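Local coordinates for protein autolysin E (Staphylococcus aureus, PDB 4PI8) that probably cleaves the glycan strands of peptidoglycan as a glycosidase of the glucosaminidase family, remodelling the bacterial cell wall, at residues Y128-I133 / T154-A159. The protein carries 1 engineered substitution. Residues are numbered along the deposited sequence; the frame is centred on the assembly and turned at random.
Sequences YNFFGI and TSPDKA. With AMU (N-acetyl-beta-muramic acid), chain B.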
loop_
_atom_site.group_PDB
_atom_site.type_symbol
_atom_site.label_atom_id
_atom_site.label_comp_id
_atom_site.label_asym_id
_atom_site.label_seq_id
_atom_site.Cartn_x
_atom_site.Cartn_y
_atom_site.Cartn_z
ATOM N N TYR A 128 -7.547 -13.737 5.530
ATOM C CA TYR A 128 -6.961 -13.199 4.284
ATOM C C TYR A 128 -6.450 -11.795 4.572
ATOM O O TYR A 128 -6.928 -11.121 5.440
ATOM C CB TYR A 128 -8.054 -13.141 3.184
ATOM C CG TYR A 128 -8.560 -14.541 2.832
ATOM C CD1 TYR A 128 -9.586 -15.093 3.583
ATOM C CD2 TYR A 128 -8.018 -15.232 1.803
ATOM C CE1 TYR A 128 -10.039 -16.381 3.270
ATOM C CE2 TYR A 128 -8.446 -16.525 1.470
ATOM C CZ TYR A 128 -9.463 -17.071 2.250
ATOM O OH TYR A 128 -9.951 -18.351 1.938
ATOM N N ASN A 129 -5.425 -11.442 3.805
ATOM C CA ASN A 129 -4.799 -10.093 3.974
ATOM C C ASN A 129 -4.173 -9.751 2.649
ATOM O O ASN A 129 -3.246 -10.383 2.193
ATOM C CB ASN A 129 -3.753 -10.233 5.063
ATOM C CG ASN A 129 -3.164 -8.910 5.494
ATOM O OD1 ASN A 129 -3.088 -7.930 4.754
ATOM N ND2 ASN A 129 -2.780 -8.885 6.724
ATOM N N PHE A 130 -4.732 -8.703 1.994
ATOM C CA PHE A 130 -4.287 -8.354 0.673
ATOM C C PHE A 130 -3.481 -7.045 0.567
ATOM O O PHE A 130 -3.181 -6.604 -0.529
ATOM C CB PHE A 130 -5.503 -8.258 -0.286
ATOM C CG PHE A 130 -6.274 -9.534 -0.485
ATOM C CD1 PHE A 130 -5.682 -10.770 -0.406
ATOM C CD2 PHE A 130 -7.614 -9.450 -0.767
ATOM C CE1 PHE A 130 -6.430 -11.940 -0.577
ATOM C CE2 PHE A 130 -8.339 -10.599 -1.022
ATOM C CZ PHE A 130 -7.758 -11.836 -0.899
ATOM N N PHE A 131 -3.168 -6.470 1.736
ATOM C CA PHE A 131 -2.479 -5.173 1.743
ATOM C C PHE A 131 -1.263 -5.130 2.660
ATOM O O PHE A 131 -0.865 -4.018 3.080
ATOM C CB PHE A 131 -3.442 -4.004 1.969
ATOM C CG PHE A 131 -4.606 -3.986 1.011
ATOM C CD1 PHE A 131 -4.499 -3.350 -0.200
ATOM C CD2 PHE A 131 -5.773 -4.616 1.343
ATOM C CE1 PHE A 131 -5.527 -3.312 -1.114
ATOM C CE2 PHE A 131 -6.815 -4.627 0.464
ATOM C CZ PHE A 131 -6.705 -3.992 -0.772
ATOM N N GLY A 132 -0.741 -6.280 3.040
ATOM C CA GLY A 132 0.423 -6.279 3.902
ATOM C C GLY A 132 0.187 -5.640 5.223
ATOM O O GLY A 132 1.118 -4.933 5.729
ATOM N N ILE A 133 -0.935 -5.819 5.896
ATOM C CA ILE A 133 -1.314 -5.153 7.092
ATOM C C ILE A 133 -0.999 -6.025 8.304
ATOM O O ILE A 133 -1.601 -7.099 8.504
ATOM C CB ILE A 133 -2.791 -4.710 7.087
ATOM C CG1 ILE A 133 -3.046 -3.762 5.904
ATOM C CG2 ILE A 133 -3.204 -4.066 8.383
ATOM C CD1 ILE A 133 -4.492 -3.569 5.545
ATOM N N THR A 154 -12.258 -12.929 7.291
ATOM C CA THR A 154 -12.487 -14.352 7.047
ATOM C C THR A 154 -12.864 -14.733 5.639
ATOM O O THR A 154 -13.149 -15.878 5.329
ATOM C CB THR A 154 -13.625 -14.863 8.000
ATOM O OG1 THR A 154 -14.792 -14.074 7.823
ATOM C CG2 THR A 154 -13.207 -14.791 9.439
ATOM N N SER A 155 -12.817 -13.779 4.692
ATOM C CA SER A 155 -13.032 -14.030 3.305
ATOM C C SER A 155 -12.207 -13.027 2.460
ATOM O O SER A 155 -11.856 -11.955 2.998
ATOM C CB SER A 155 -14.495 -13.853 2.940
ATOM O OG SER A 155 -14.912 -12.495 2.987
ATOM N N PRO A 156 -12.001 -13.321 1.179
ATOM C CA PRO A 156 -11.334 -12.355 0.307
ATOM C C PRO A 156 -12.108 -11.050 0.287
ATOM O O PRO A 156 -11.475 -9.958 0.335
ATOM C CB PRO A 156 -11.352 -13.047 -1.028
ATOM C CG PRO A 156 -11.192 -14.530 -0.680
ATOM C CD PRO A 156 -12.094 -14.652 0.511
ATOM N N ASP A 157 -13.429 -11.072 0.194
ATOM C CA ASP A 157 -14.166 -9.823 0.083
ATOM C C ASP A 157 -14.022 -9.010 1.370
ATOM O O ASP A 157 -13.885 -7.768 1.346
ATOM C CB ASP A 157 -15.656 -10.072 -0.248
ATOM C CG ASP A 157 -15.841 -10.585 -1.640
ATOM O OD1 ASP A 157 -14.964 -10.634 -2.499
ATOM O OD2 ASP A 157 -17.024 -10.970 -1.951
ATOM N N LYS A 158 -14.026 -9.652 2.530
ATOM C CA LYS A 158 -13.851 -8.964 3.791
ATOM C C LYS A 158 -12.412 -8.355 3.892
ATOM O O LYS A 158 -12.244 -7.260 4.439
ATOM C CB LYS A 158 -14.076 -9.826 5.020
ATOM C CG LYS A 158 -15.558 -10.106 5.203
ATOM C CD LYS A 158 -15.736 -11.268 6.156
ATOM C CE LYS A 158 -17.228 -11.483 6.412
ATOM N NZ LYS A 158 -17.819 -10.399 7.247
ATOM N N ALA A 159 -11.424 -9.037 3.316
ATOM C CA ALA A 159 -10.039 -8.491 3.286
ATOM C C ALA A 159 -9.926 -7.297 2.351
ATOM O O ALA A 159 -9.146 -6.372 2.664
ATOM C CB ALA A 159 -9.093 -9.562 2.882
HETATM C C1 AMU B . 5.277 -2.906 7.664
HETATM C C2 AMU B . 4.117 -2.548 8.547
HETATM C C3 AMU B . 4.497 -1.376 9.467
HETATM C C4 AMU B . 5.791 -1.752 10.225
HETATM C C5 AMU B . 6.822 -2.258 9.257
HETATM C C6 AMU B . 8.108 -2.676 9.975
HETATM C C7 AMU B . 1.671 -2.425 8.056
HETATM C C8 AMU B . 0.639 -1.781 7.155
HETATM C C9 AMU B . 2.749 0.166 10.079
HETATM C C10 AMU B . 1.342 0.049 10.517
HETATM C C11 AMU B . 3.455 1.335 10.762
HETATM O O1 AMU B . 4.969 -4.018 6.838
HETATM O O3 AMU B . 3.449 -1.047 10.373
HETATM O O4 AMU B . 6.185 -0.544 10.896
HETATM O O5 AMU B . 6.322 -3.356 8.535
HETATM O O6 AMU B . 9.172 -2.984 9.069
HETATM O O7 AMU B . 1.352 -3.231 8.904
HETATM O O10 AMU B . 0.440 0.726 9.940
HETATM O O11 AMU B . 1.064 -0.714 11.529
HETATM N N2 AMU B . 2.930 -2.132 7.757
HETATM O O HOH W 1 -6.614 -7.065 3.595
#
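The loop that supplies G132 and I133 to the glycan pocket packs, through Y128, F130 and F131, on the first turn of helix 156-172. P156 CD sits over one face of the Y128 ring, 3.9 Å from the ring centroid and only 10° off the normal, a CH-pi contact, while the carbonyl O of T154 lies at the edge of the same ring. Y128 CB meets A159 CB at 3.7 Å. The methyl of A159 also covers one face of F130, displaced toward the rim, and the far end of that ring reaches the proline, CZ to P156 CB at 3.8 Å. Both aromatics turn CG beside their own backbone N, anti to the carbonyl carbon (chi1 near -64° in both), which carries the two rings to P156. F131 brings its ring edge to A159 O, CE2 to O 3.6 Å, and stacks edge-to-face with H104.

This is a helix N-terminus in the lysozyme-like domain: S155 is the N-cap, its OG accepting from K158 N at 3.0 Å. No direct hydrogen bond joins the two segments; instead one water accepts from F130 N and donates to A159 O. Across the loop from the helix, the amide of N129 braces the pocket end. Its OD1 accepts from I133 N in a nearly straight bond (3.2 Å, 178°), the donor coming from the side of the C=O and a little out of its plane; OD1 also takes a weak bond from F131 N, and ND2 donates to I133 O at 2.8 Å. Gripped from both ends, the amide is held against rotation and ties down the backbone around G132, whose O lies 3.5 Å from C7 of the bound N-acetylmuramic acid; G134 N and Y171 OH hydrogen-bond to the same sugar.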